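PDB 5BPZ: Anapc5 protein from Xenopus laevis, which is a subunit of the anaphase-promoting complex, a ubiquitin ligase of the cell cycle, where it probably serves as part of the scaffold. Local coordinates for residues 31-36 against 74-79; 60-65 against 81-86; 96-101 against 154-159; 112-117 against 136-141. All blocks are in the same frame, centred on the assembly; numbering follows the deposited sequence.

Interaction 1: residues 31-36 against 74-79; sequences TPYKIS and SKLIKI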
loop_
_atom_site.group_PDB
_atom_site.type_symbol
_atom_site.label_atom_id
_atom_site.label_comp_id
_atom_site.label_asym_id
_atom_site.label_seq_id
_atom_site.Cartn_x
_atom_site.Cartn_y
_atom_site.Cartn_z
ATOM N N THR A 31 0.570 8.712 4.301
ATOM C CA THR A 31 1.226 8.089 5.454
ATOM C C THR A 31 1.717 6.667 5.105
ATOM O O THR A 31 1.244 6.109 4.111
ATOM C CB THR A 31 0.261 8.037 6.660
ATOM O OG1 THR A 31 -0.926 7.339 6.291
ATOM C CG2 THR A 31 -0.071 9.413 7.236
ATOM N N PRO A 32 2.612 6.039 5.927
ATOM C CA PRO A 32 3.028 4.646 5.640
ATOM C C PRO A 32 1.870 3.635 5.545
ATOM O O PRO A 32 1.979 2.674 4.783
ATOM C CB PRO A 32 3.985 4.306 6.784
ATOM C CG PRO A 32 4.400 5.604 7.366
ATOM C CD PRO A 32 3.281 6.562 7.140
ATOM N N TYR A 33 0.755 3.860 6.275
ATOM C CA TYR A 33 -0.433 3.000 6.176
ATOM C C TYR A 33 -1.049 3.117 4.767
ATOM O O TYR A 33 -1.418 2.099 4.168
ATOM C CB TYR A 33 -1.493 3.362 7.242
ATOM C CG TYR A 33 -2.844 2.746 6.953
ATOM C CD1 TYR A 33 -3.080 1.393 7.186
ATOM C CD2 TYR A 33 -3.870 3.500 6.389
ATOM C CE1 TYR A 33 -4.305 0.811 6.879
ATOM C CE2 TYR A 33 -5.101 2.923 6.071
ATOM C CZ TYR A 33 -5.317 1.581 6.334
ATOM O OH TYR A 33 -6.520 0.999 6.026
ATOM N N LYS A 34 -1.180 4.366 4.263
ATOM C CA LYS A 34 -1.755 4.667 2.944
ATOM C C LYS A 34 -0.909 4.039 1.836
ATOM O O LYS A 34 -1.474 3.527 0.877
ATOM C CB LYS A 34 -1.894 6.186 2.724
ATOM C CG LYS A 34 -2.864 6.882 3.677
ATOM C CD LYS A 34 -4.266 7.029 3.108
ATOM C CE LYS A 34 -4.989 8.243 3.650
ATOM N NZ LYS A 34 -5.315 8.118 5.095
ATOM N N ILE A 35 0.438 4.038 2.000
ATOM C CA ILE A 35 1.414 3.427 1.079
ATOM C C ILE A 35 1.171 1.915 1.037
ATOM O O ILE A 35 1.119 1.314 -0.041
ATOM C CB ILE A 35 2.869 3.779 1.511
ATOM C CG1 ILE A 35 3.172 5.281 1.255
ATOM C CG2 ILE A 35 3.897 2.887 0.806
ATOM C CD1 ILE A 35 4.490 5.834 1.977
ATOM N N SER A 36 0.969 1.323 2.217
ATOM C CA SER A 36 0.690 -0.100 2.401
ATOM C C SER A 36 -0.621 -0.512 1.711
ATOM O O SER A 36 -0.710 -1.596 1.137
ATOM C CB SER A 36 0.679 -0.423 3.888
ATOM O OG SER A 36 1.921 -0.040 4.460
ATOM N N SER A 74 0.827 -4.578 11.243
ATOM C CA SER A 74 0.436 -5.852 11.852
ATOM C C SER A 74 -1.064 -6.105 11.694
ATOM O O SER A 74 -1.449 -7.192 11.258
ATOM C CB SER A 74 0.829 -5.871 13.326
ATOM O OG SER A 74 0.705 -7.176 13.865
ATOM N N LYS A 75 -1.897 -5.079 11.974
ATOM C CA LYS A 75 -3.351 -5.169 11.838
ATOM C C LYS A 75 -3.771 -5.272 10.380
ATOM O O LYS A 75 -4.634 -6.085 10.051
ATOM C CB LYS A 75 -4.064 -4.005 12.531
ATOM C CG LYS A 75 -5.506 -4.353 12.895
ATOM C CD LYS A 75 -6.215 -3.201 13.585
ATOM C CE LYS A 75 -7.689 -3.170 13.275
ATOM N NZ LYS A 75 -8.253 -1.804 13.453
ATOM N N LEU A 76 -3.153 -4.463 9.508
ATOM C CA LEU A 76 -3.447 -4.483 8.080
ATOM C C LEU A 76 -3.166 -5.853 7.477
ATOM O O LEU A 76 -4.024 -6.373 6.774
ATOM C CB LEU A 76 -2.669 -3.391 7.333
ATOM C CG LEU A 76 -2.831 -3.368 5.811
ATOM C CD1 LEU A 76 -4.295 -3.112 5.403
ATOM C CD2 LEU A 76 -1.928 -2.338 5.196
ATOM N N ILE A 77 -2.009 -6.458 7.794
ATOM C CA ILE A 77 -1.638 -7.795 7.291
ATOM C C ILE A 77 -2.627 -8.854 7.785
ATOM O O ILE A 77 -2.985 -9.747 7.017
ATOM C CB ILE A 77 -0.135 -8.136 7.607
ATOM C CG1 ILE A 77 0.856 -7.105 6.960
ATOM C CG2 ILE A 77 0.242 -9.591 7.249
ATOM C CD1 ILE A 77 0.682 -6.788 5.424
ATOM N N LYS A 78 -3.086 -8.743 9.054
ATOM C CA LYS A 78 -4.058 -9.681 9.630
ATOM C C LYS A 78 -5.378 -9.627 8.857
ATOM O O LYS A 78 -5.900 -10.667 8.487
ATOM C CB LYS A 78 -4.262 -9.429 11.130
ATOM C CG LYS A 78 -3.141 -10.001 11.987
ATOM C CD LYS A 78 -3.316 -9.666 13.461
ATOM C CE LYS A 78 -2.415 -10.496 14.347
ATOM N NZ LYS A 78 -0.992 -10.075 14.257
ATOM N N ILE A 79 -5.840 -8.420 8.513
ATOM C CA ILE A 79 -7.053 -8.210 7.713
ATOM C C ILE A 79 -6.897 -8.820 6.310
ATOM O O ILE A 79 -7.781 -9.554 5.869
ATOM C CB ILE A 79 -7.448 -6.706 7.675
ATOM C CG1 ILE A 79 -7.839 -6.214 9.088
ATOM C CG2 ILE A 79 -8.586 -6.469 6.673
ATOM C CD1 ILE A 79 -7.902 -4.727 9.273
#
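S36 and Y33, one turn apart on helix 32-46, receive the two methyl groups of L76 from helix 73-83, and the two halves of this contact differ in tightness. On the tight side L76 CD2 lies against S36 CB at 3.5 Å, shorter than the usual spacing of two carbons. The serine hydroxyl is turned back along its own helix, which leaves CB facing the leucine: OG stands anti to the carbonyl carbon (chi1 -57°) and donates to P32 O at 2.7 Å. That carbonyl also accepts from S36 N, the two donors arriving from opposite faces of its plane, so the polar end of S36 is satisfied within its own helix and the methylene is what L76 meets.

The looser half is the approach of L76 CD1 to Y33 CE1, 4.2 Å apart. Here the tyrosine and leucine side chains cross at about a right angle, and the methyl reaches the ring obliquely. With its CG anti to the backbone N (chi1 166°), Y33 swings its ring toward helix 73-83, and its OH is hydrogen-bonded to L65 O. Farther round helix 73-83, K75 and K78 belong to the exposed surface, where K78 NZ makes a weak bond to S74 OG at 3.4 Å. The contact thus runs from a buried leucine to an exposed, lysine-bearing side of the same helix.

Helix 146-164 flanks the contact, Y159 resting on P32, Y33 and S36, while helix 85-99 reaches S36 through I95, and its V91 and H92 touch I77 on helix 73-83.

Interaction 2: residues 60-65 against 81-86; sequences KQILPL and EECCPN
I62 and Q61 of helix 52-67 face C83 and C84 at the end of helix 73-83, and the contact divides into an apolar part and a polar fringe. The apolar part centres on I62 CD1, which lies 3.7 Å from C83 SG and, more loosely, 4.4 Å from C84 SG. One methyl thus lies beside two consecutive sulfurs, the nearer being that of C83. The C83 sulfur occupies the crowded position between its backbone N and carbonyl carbon (chi1 49°), a placement that turns it toward the isoleucine. The two thiol sulfurs do not form a disulfide, since C83 SG and C84 SG are 4.1 Å apart. I62 has an unstaggered first torsion (chi1 -112°), and its CD1 end is the part that reaches the cysteines.

The polar fringe is an amide set against a methylene. Q61, extended beyond CG, brings OE1 to 3.3 Å from C83 CB, a close van der Waals approach at the exposed rim.

Backbone geometry frames both parts. P64 can offer no N-H, and helix 52-67 is kinked there, with L65 N bonding to I62 O instead. In the other segment, C84 leaves helical conformation, so that the chain turns from helix 73-83 into helix 85-99.

Helix 32-46 closes the inner side, with L40, L41 and M44 against I62, and helix 129-142 meets the other flank, where V129 and V130 touch L63.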
loop_
_atom_site.group_PDB
_atom_site.type_symbol
_atom_site.label_atom_id
_atom_site.label_comp_id
_atom_site.label_asym_id
_atom_site.label_seq_id
_atom_site.Cartn_x
_atom_site.Cartn_y
_atom_site.Cartn_z
ATOM N N LYS A 60 -14.167 -4.704 -3.798
ATOM C CA LYS A 60 -15.350 -4.202 -3.091
ATOM C C LYS A 60 -15.164 -4.440 -1.579
ATOM O O LYS A 60 -15.473 -3.564 -0.772
ATOM C CB LYS A 60 -16.636 -4.920 -3.564
ATOM C CG LYS A 60 -16.992 -4.727 -5.037
ATOM C CD LYS A 60 -18.118 -5.675 -5.453
ATOM C CE LYS A 60 -18.326 -5.746 -6.950
ATOM N NZ LYS A 60 -19.095 -4.584 -7.469
ATOM N N GLN A 61 -14.671 -5.633 -1.209
ATOM C CA GLN A 61 -14.445 -6.048 0.174
ATOM C C GLN A 61 -13.377 -5.185 0.874
ATOM O O GLN A 61 -13.460 -4.972 2.085
ATOM C CB GLN A 61 -14.071 -7.548 0.201
ATOM C CG GLN A 61 -14.034 -8.196 1.589
ATOM C CD GLN A 61 -14.067 -9.706 1.545
ATOM O OE1 GLN A 61 -13.333 -10.357 0.791
ATOM N NE2 GLN A 61 -14.913 -10.303 2.373
ATOM N N ILE A 62 -12.414 -4.659 0.094
ATOM C CA ILE A 62 -11.273 -3.871 0.562
ATOM C C ILE A 62 -11.590 -2.378 0.784
ATOM O O ILE A 62 -10.858 -1.734 1.539
ATOM C CB ILE A 62 -10.074 -4.116 -0.422
ATOM C CG1 ILE A 62 -8.944 -4.904 0.266
ATOM C CG2 ILE A 62 -9.546 -2.857 -1.137
ATOM C CD1 ILE A 62 -9.334 -6.335 0.726
ATOM N N LEU A 63 -12.687 -1.851 0.193
ATOM C CA LEU A 63 -13.079 -0.434 0.273
ATOM C C LEU A 63 -12.986 0.218 1.685
ATOM O O LEU A 63 -12.436 1.321 1.731
ATOM C CB LEU A 63 -14.465 -0.171 -0.346
ATOM C CG LEU A 63 -14.571 -0.351 -1.876
ATOM C CD1 LEU A 63 -15.894 0.161 -2.390
ATOM C CD2 LEU A 63 -13.416 0.339 -2.620
ATOM N N PRO A 64 -13.420 -0.399 2.831
ATOM C CA PRO A 64 -13.249 0.274 4.144
ATOM C C PRO A 64 -11.806 0.635 4.542
ATOM O O PRO A 64 -11.627 1.516 5.375
ATOM C CB PRO A 64 -13.858 -0.727 5.133
ATOM C CG PRO A 64 -14.795 -1.545 4.316
ATOM C CD PRO A 64 -14.109 -1.696 3.004
ATOM N N LEU A 65 -10.791 -0.041 3.967
ATOM C CA LEU A 65 -9.372 0.223 4.222
ATOM C C LEU A 65 -8.925 1.558 3.601
ATOM O O LEU A 65 -8.021 2.213 4.122
ATOM C CB LEU A 65 -8.489 -0.913 3.689
ATOM C CG LEU A 65 -8.605 -2.278 4.380
ATOM C CD1 LEU A 65 -7.737 -3.316 3.679
ATOM C CD2 LEU A 65 -8.229 -2.203 5.875
ATOM N N GLU A 81 -4.827 -11.181 5.320
ATOM C CA GLU A 81 -4.706 -12.639 5.477
ATOM C C GLU A 81 -6.074 -13.323 5.466
ATOM O O GLU A 81 -6.198 -14.435 4.959
ATOM C CB GLU A 81 -4.001 -12.965 6.803
ATOM C CG GLU A 81 -2.606 -13.539 6.639
ATOM C CD GLU A 81 -1.655 -13.293 7.797
ATOM O OE1 GLU A 81 -2.067 -13.468 8.968
ATOM O OE2 GLU A 81 -0.480 -12.957 7.528
ATOM N N GLU A 82 -7.096 -12.651 6.025
ATOM C CA GLU A 82 -8.457 -13.178 6.100
ATOM C C GLU A 82 -9.173 -13.281 4.756
ATOM O O GLU A 82 -9.860 -14.274 4.532
ATOM C CB GLU A 82 -9.307 -12.365 7.076
ATOM C CG GLU A 82 -9.094 -12.744 8.530
ATOM C CD GLU A 82 -10.193 -12.304 9.478
ATOM O OE1 GLU A 82 -10.978 -11.397 9.113
ATOM O OE2 GLU A 82 -10.256 -12.859 10.598
ATOM N N CYS A 83 -9.055 -12.263 3.885
ATOM C CA CYS A 83 -9.768 -12.254 2.605
ATOM C C CYS A 83 -8.903 -12.590 1.382
ATOM O O CYS A 83 -9.420 -13.182 0.437
ATOM C CB CYS A 83 -10.514 -10.940 2.407
ATOM S SG CYS A 83 -9.518 -9.465 2.717
ATOM N N CYS A 84 -7.616 -12.193 1.384
ATOM C CA CYS A 84 -6.665 -12.458 0.298
ATOM C C CYS A 84 -5.438 -13.190 0.905
ATOM O O CYS A 84 -4.394 -12.559 1.093
ATOM C CB CYS A 84 -6.248 -11.157 -0.389
ATOM S SG CYS A 84 -7.608 -10.045 -0.840
ATOM N N PRO A 85 -5.533 -14.488 1.272
ATOM C CA PRO A 85 -4.382 -15.156 1.921
ATOM C C PRO A 85 -3.075 -15.167 1.125
ATOM O O PRO A 85 -2.005 -15.122 1.734
ATOM C CB PRO A 85 -4.896 -16.572 2.195
ATOM C CG PRO A 85 -6.377 -16.464 2.158
ATOM C CD PRO A 85 -6.676 -15.415 1.140
ATOM N N ASN A 86 -3.166 -15.178 -0.223
ATOM C CA ASN A 86 -2.022 -15.156 -1.141
ATOM C C ASN A 86 -1.228 -13.846 -1.014
ATOM O O ASN A 86 -0.061 -13.873 -0.602
ATOM C CB ASN A 86 -2.470 -15.317 -2.612
ATOM C CG ASN A 86 -3.453 -16.427 -2.920
ATOM O OD1 ASN A 86 -3.179 -17.615 -2.717
ATOM N ND2 ASN A 86 -4.573 -16.067 -3.533
#

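Interaction 3: residues 96-101 against 154-159; sequences KLMAEG and TSLQQY. With EDO (1,2-ethanediol), chain B.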
loop_
_atom_site.group_PDB
_atom_site.type_symbol
_atom_site.label_atom_id
_atom_site.label_comp_id
_atom_site.label_asym_id
_atom_site.label_seq_id
_atom_site.Cartn_x
_atom_site.Cartn_y
_atom_site.Cartn_z
ATOM N N LYS A 96 8.576 -4.464 3.336
ATOM C CA LYS A 96 9.857 -4.905 3.908
ATOM C C LYS A 96 11.048 -4.498 3.014
ATOM O O LYS A 96 12.008 -3.929 3.522
ATOM C CB LYS A 96 9.850 -6.439 4.095
ATOM C CG LYS A 96 11.131 -7.020 4.716
ATOM C CD LYS A 96 11.239 -8.505 4.430
ATOM C CE LYS A 96 11.443 -9.336 5.673
ATOM N NZ LYS A 96 12.797 -9.154 6.253
ATOM N N LEU A 97 10.965 -4.779 1.690
ATOM C CA LEU A 97 12.018 -4.463 0.718
ATOM C C LEU A 97 12.164 -2.968 0.488
ATOM O O LEU A 97 13.279 -2.492 0.293
ATOM C CB LEU A 97 11.802 -5.207 -0.613
ATOM C CG LEU A 97 11.936 -6.732 -0.553
ATOM C CD1 LEU A 97 11.219 -7.386 -1.714
ATOM C CD2 LEU A 97 13.392 -7.175 -0.471
ATOM N N MET A 98 11.042 -2.231 0.515
ATOM C CA MET A 98 11.030 -0.777 0.374
ATOM C C MET A 98 11.715 -0.137 1.591
ATOM O O MET A 98 12.562 0.737 1.422
ATOM C CB MET A 98 9.591 -0.278 0.251
ATOM C CG MET A 98 9.330 0.451 -1.021
ATOM S SD MET A 98 7.569 0.630 -1.313
ATOM C CE MET A 98 7.274 2.090 -0.485
ATOM N N ALA A 99 11.369 -0.613 2.808
ATOM C CA ALA A 99 11.910 -0.156 4.092
ATOM C C ALA A 99 13.385 -0.547 4.266
ATOM O O ALA A 99 14.165 0.248 4.792
ATOM C CB ALA A 99 11.073 -0.716 5.237
ATOM N N GLU A 100 13.771 -1.751 3.797
ATOM C CA GLU A 100 15.154 -2.250 3.868
ATOM C C GLU A 100 16.007 -1.798 2.669
ATOM O O GLU A 100 17.187 -2.149 2.584
ATOM C CB GLU A 100 15.198 -3.780 4.065
ATOM C CG GLU A 100 14.785 -4.197 5.470
ATOM C CD GLU A 100 14.688 -5.678 5.789
ATOM O OE1 GLU A 100 15.220 -6.506 5.016
ATOM O OE2 GLU A 100 14.089 -6.009 6.838
ATOM N N GLY A 101 15.413 -0.997 1.785
ATOM C CA GLY A 101 16.084 -0.446 0.614
ATOM C C GLY A 101 16.608 0.955 0.862
ATOM O O GLY A 101 17.309 1.195 1.851
ATOM N N THR A 154 11.309 7.791 6.078
ATOM C CA THR A 154 11.788 7.403 7.414
ATOM C C THR A 154 10.612 6.857 8.238
ATOM O O THR A 154 10.752 5.813 8.880
ATOM C CB THR A 154 12.605 8.514 8.112
ATOM O OG1 THR A 154 11.758 9.608 8.465
ATOM C CG2 THR A 154 13.805 8.992 7.281
ATOM N N SER A 155 9.433 7.519 8.142
ATOM C CA SER A 155 8.181 7.100 8.791
ATOM C C SER A 155 7.800 5.691 8.347
ATOM O O SER A 155 7.305 4.911 9.160
ATOM C CB SER A 155 7.041 8.056 8.443
ATOM O OG SER A 155 7.251 9.329 9.028
ATOM N N LEU A 156 8.037 5.378 7.055
ATOM C CA LEU A 156 7.753 4.081 6.452
ATOM C C LEU A 156 8.667 3.006 7.023
ATOM O O LEU A 156 8.204 1.897 7.307
ATOM C CB LEU A 156 7.863 4.156 4.922
ATOM C CG LEU A 156 7.668 2.847 4.151
ATOM C CD1 LEU A 156 6.214 2.388 4.172
ATOM C CD2 LEU A 156 8.173 2.988 2.750
ATOM N N GLN A 157 9.960 3.328 7.167
ATOM C CA GLN A 157 10.947 2.422 7.756
ATOM C C GLN A 157 10.567 2.098 9.203
ATOM O O GLN A 157 10.578 0.928 9.559
ATOM C CB GLN A 157 12.344 3.021 7.688
ATOM C CG GLN A 157 12.917 3.057 6.277
ATOM C CD GLN A 157 14.288 3.668 6.289
ATOM O OE1 GLN A 157 14.483 4.800 6.738
ATOM N NE2 GLN A 157 15.270 2.928 5.802
ATOM N N GLN A 158 10.161 3.115 10.005
ATOM C CA GLN A 158 9.720 2.953 11.404
ATOM C C GLN A 158 8.425 2.138 11.479
ATOM O O GLN A 158 8.254 1.350 12.405
ATOM C CB GLN A 158 9.495 4.317 12.079
ATOM C CG GLN A 158 10.761 5.111 12.368
ATOM C CD GLN A 158 10.457 6.507 12.873
ATOM O OE1 GLN A 158 9.816 7.328 12.197
ATOM N NE2 GLN A 158 10.954 6.825 14.060
ATOM N N TYR A 159 7.507 2.359 10.521
ATOM C CA TYR A 159 6.225 1.650 10.400
ATOM C C TYR A 159 6.495 0.167 10.211
ATOM O O TYR A 159 5.904 -0.642 10.915
ATOM C CB TYR A 159 5.426 2.204 9.205
ATOM C CG TYR A 159 4.020 1.657 9.042
ATOM C CD1 TYR A 159 3.009 2.005 9.935
ATOM C CD2 TYR A 159 3.669 0.909 7.917
ATOM C CE1 TYR A 159 1.702 1.558 9.755
ATOM C CE2 TYR A 159 2.354 0.485 7.710
ATOM C CZ TYR A 159 1.379 0.799 8.642
ATOM O OH TYR A 159 0.088 0.371 8.473
HETATM C C1 EDO B . 3.402 -1.369 12.892
HETATM O O1 EDO B . 3.297 -0.738 11.642
HETATM C C2 EDO B . 2.976 -2.833 12.837
HETATM O O2 EDO B . 2.966 -3.373 14.129
#
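The C-terminal end of helix 85-99, where M98 and A99 meet L156 and Q157 of helix 146-164, illustrates a close helix-helix contact in an all-helical domain. The CA atoms of A99 and Q157 are only 4.6 Å apart, a spacing that the small side chain of alanine permits. The polar element is a side-chain amide reaching a carbonyl at a helix end: Q157 NE2 donates to A99 O at 3.1 Å, with an N-H...O angle of 165°. The acceptor lies in the glutamine amide plane, and the donor lies in the carbonyl plane. Q157 CG stands anti to its carbonyl carbon (chi1 -71°), and the extended chain beyond it carries the amide to the last helical turn. With an alanine in place of this glutamine, A99 O would probably lose its amide donor and a gap would be likely to open beside the helix end.

The apolar element lies deeper, where the methionine chain bends at its third torsion and M98 CE presses on L156 CD2 at 3.5 Å, tighter than ordinary carbon contact. The two side chains cross at about a right angle, with I35, M106 and F109 also around M98. One turn on, a 1,2-ethanediol, probably from the crystallisation liquor, donates from its O1 to Y159 O at 2.7 Å, and the diol O1 also sits 3.2 Å above one face of the Y159 ring, offset toward its rim.

Interaction 4: residues 112-117 against 136-141; sequences DLADSF and HMILAY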
loop_
_atom_site.group_PDB
_atom_site.type_symbol
_atom_site.label_atom_id
_atom_site.label_comp_id
_atom_site.label_asym_id
_atom_site.label_seq_id
_atom_site.Cartn_x
_atom_site.Cartn_y
_atom_site.Cartn_z
ATOM N N ASP A 112 5.990 3.567 -10.749
ATOM C CA ASP A 112 5.444 2.321 -11.300
ATOM C C ASP A 112 3.937 2.192 -11.080
ATOM O O ASP A 112 3.239 1.715 -11.972
ATOM C CB ASP A 112 6.187 1.097 -10.725
ATOM C CG ASP A 112 7.634 0.941 -11.179
ATOM O OD1 ASP A 112 8.042 1.641 -12.136
ATOM O OD2 ASP A 112 8.356 0.114 -10.583
ATOM N N LEU A 113 3.440 2.629 -9.906
ATOM C CA LEU A 113 2.019 2.604 -9.543
ATOM C C LEU A 113 1.207 3.565 -10.420
ATOM O O LEU A 113 0.087 3.227 -10.812
ATOM C CB LEU A 113 1.848 2.954 -8.057
ATOM C CG LEU A 113 0.459 2.847 -7.441
ATOM C CD1 LEU A 113 0.080 1.395 -7.143
ATOM C CD2 LEU A 113 0.390 3.642 -6.181
ATOM N N ALA A 114 1.777 4.751 -10.727
ATOM C CA ALA A 114 1.142 5.774 -11.551
ATOM C C ALA A 114 0.995 5.321 -13.017
ATOM O O ALA A 114 0.012 5.676 -13.669
ATOM C CB ALA A 114 1.926 7.069 -11.462
ATOM N N ASP A 115 1.959 4.516 -13.514
ATOM C CA ASP A 115 1.953 3.960 -14.866
ATOM C C ASP A 115 1.191 2.616 -14.948
ATOM O O ASP A 115 1.033 2.075 -16.044
ATOM C CB ASP A 115 3.397 3.817 -15.392
ATOM C CG ASP A 115 3.523 3.802 -16.907
ATOM O OD1 ASP A 115 3.213 4.836 -17.543
ATOM O OD2 ASP A 115 3.975 2.772 -17.454
ATOM N N SER A 116 0.704 2.096 -13.799
ATOM C CA SER A 116 -0.007 0.815 -13.708
ATOM C C SER A 116 -1.539 0.889 -13.860
ATOM O O SER A 116 -2.179 -0.162 -13.937
ATOM C CB SER A 116 0.350 0.091 -12.414
ATOM O OG SER A 116 -0.391 0.588 -11.312
ATOM N N PHE A 117 -2.135 2.092 -13.866
ATOM C CA PHE A 117 -3.590 2.192 -14.014
ATOM C C PHE A 117 -3.988 3.152 -15.113
ATOM O O PHE A 117 -3.236 4.076 -15.416
ATOM C CB PHE A 117 -4.297 2.500 -12.684
ATOM C CG PHE A 117 -4.125 3.882 -12.096
ATOM C CD1 PHE A 117 -5.118 4.846 -12.243
ATOM C CD2 PHE A 117 -3.019 4.189 -11.314
ATOM C CE1 PHE A 117 -4.983 6.106 -11.655
ATOM C CE2 PHE A 117 -2.883 5.451 -10.732
ATOM C CZ PHE A 117 -3.871 6.397 -10.899
ATOM N N HIS A 136 -5.820 10.788 -5.614
ATOM C CA HIS A 136 -5.535 11.623 -4.444
ATOM C C HIS A 136 -4.226 11.277 -3.744
ATOM O O HIS A 136 -3.608 12.188 -3.188
ATOM C CB HIS A 136 -6.707 11.645 -3.450
ATOM C CG HIS A 136 -7.931 12.327 -3.990
ATOM N ND1 HIS A 136 -9.170 11.711 -3.969
ATOM C CD2 HIS A 136 -8.061 13.547 -4.565
ATOM C CE1 HIS A 136 -10.011 12.573 -4.517
ATOM N NE2 HIS A 136 -9.389 13.690 -4.897
ATOM N N MET A 137 -3.773 10.001 -3.795
ATOM C CA MET A 137 -2.482 9.619 -3.198
ATOM C C MET A 137 -1.312 10.093 -4.062
ATOM O O MET A 137 -0.365 10.661 -3.518
ATOM C CB MET A 137 -2.373 8.112 -2.924
ATOM C CG MET A 137 -3.129 7.656 -1.683
ATOM S SD MET A 137 -2.534 8.423 -0.146
ATOM C CE MET A 137 -3.956 9.520 0.226
ATOM N N ILE A 138 -1.379 9.862 -5.405
ATOM C CA ILE A 138 -0.340 10.264 -6.361
ATOM C C ILE A 138 -0.244 11.797 -6.434
ATOM O O ILE A 138 0.866 12.321 -6.515
ATOM C CB ILE A 138 -0.485 9.576 -7.767
ATOM C CG1 ILE A 138 -0.529 8.022 -7.680
ATOM C CG2 ILE A 138 0.591 10.045 -8.777
ATOM C CD1 ILE A 138 0.771 7.271 -7.210
ATOM N N LEU A 139 -1.394 12.511 -6.374
ATOM C CA LEU A 139 -1.409 13.978 -6.393
ATOM C C LEU A 139 -0.786 14.544 -5.119
ATOM O O LEU A 139 0.132 15.356 -5.221
ATOM C CB LEU A 139 -2.818 14.558 -6.590
ATOM C CG LEU A 139 -3.427 14.521 -7.994
ATOM C CD1 LEU A 139 -4.883 14.945 -7.948
ATOM C CD2 LEU A 139 -2.668 15.415 -8.971
ATOM N N ALA A 140 -1.252 14.093 -3.922
ATOM C CA ALA A 140 -0.718 14.547 -2.630
ATOM C C ALA A 140 0.762 14.200 -2.489
ATOM O O ALA A 140 1.505 14.982 -1.887
ATOM C CB ALA A 140 -1.518 13.969 -1.476
ATOM N N TYR A 141 1.200 13.066 -3.095
ATOM C CA TYR A 141 2.603 12.652 -3.118
ATOM C C TYR A 141 3.438 13.637 -3.928
ATOM O O TYR A 141 4.478 14.062 -3.440
ATOM C CB TYR A 141 2.792 11.221 -3.673
ATOM C CG TYR A 141 4.249 10.800 -3.763
ATOM C CD1 TYR A 141 4.968 10.456 -2.621
ATOM C CD2 TYR A 141 4.915 10.778 -4.986
ATOM C CE1 TYR A 141 6.316 10.101 -2.693
ATOM C CE2 TYR A 141 6.260 10.413 -5.072
ATOM C CZ TYR A 141 6.953 10.067 -3.922
ATOM O OH TYR A 141 8.275 9.703 -3.990
#
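Between I138 of helix 129-142 and the pair L113 and A114 of helix 103-114, flat groups stand at the border. The nearest ring across the contact is that of F117, whose CE2 comes no closer than 4.6 Å to I138 CG1, a loose approach from the loop that follows the helix. Another ring, that of Y141, is stacked with F110, a residue that also touches I138. None of the rings of segments 112-117 and 136-141 packs closely against the opposite segment, and the work is left to aliphatic branches.

Two methyl pairs do that work. L113 CD2 meets I138 CD1 at 3.8 Å, the leucine and isoleucine chains crossing obliquely. A114 CB lies 4.2 Å from I138 CG2. The isoleucine straddles its two neighbours because its branches diverge: CG1 is anti to the carbonyl carbon (chi1 -55°) and leads CD1 to the leucine, while CG2 is anti to the backbone N and takes the alanine. L113 is buried, whereas A114 lies at the more open margin. The pairing illustrates how a single branched aliphatic side chain can join two helices.

Just beyond, the chain leaves helix 103-114. S116 OG donates to L113 O at 2.7 Å, tilted 28° from the carbonyl plane, and S116 N adds a weak bond to the same oxygen, so that a carbonyl of the final turn has donors from the departing chain.

Helix 32-46 packs against both segments, L38 touching L113 and M137 alike. The arrangement is that of an all-alpha domain, in which a helix end packs on its successor through aliphatic side chains over a shared central helix.

How the interactions relate
From the N terminus, helix 32-46 enters first, and interaction 1 closes the loop that brings helix 73-83 back beside its start. Interaction 2 crosses it: helix 52-67, lying between the segments of interaction 1, pairs with the later turn into helix 85-99. The two touch where L65 packs on L76 and I79. Interaction 3 then closes the long excursion from helix 85-99 to helix 146-164, within which interaction 4 forms a shorter loop joining helices 103-114 and 129-142. Interaction 1 also touches interaction 3, through Y159, and interaction 4, through K34 and M137, whereas interactions 2, 3 and 4 do not touch one another.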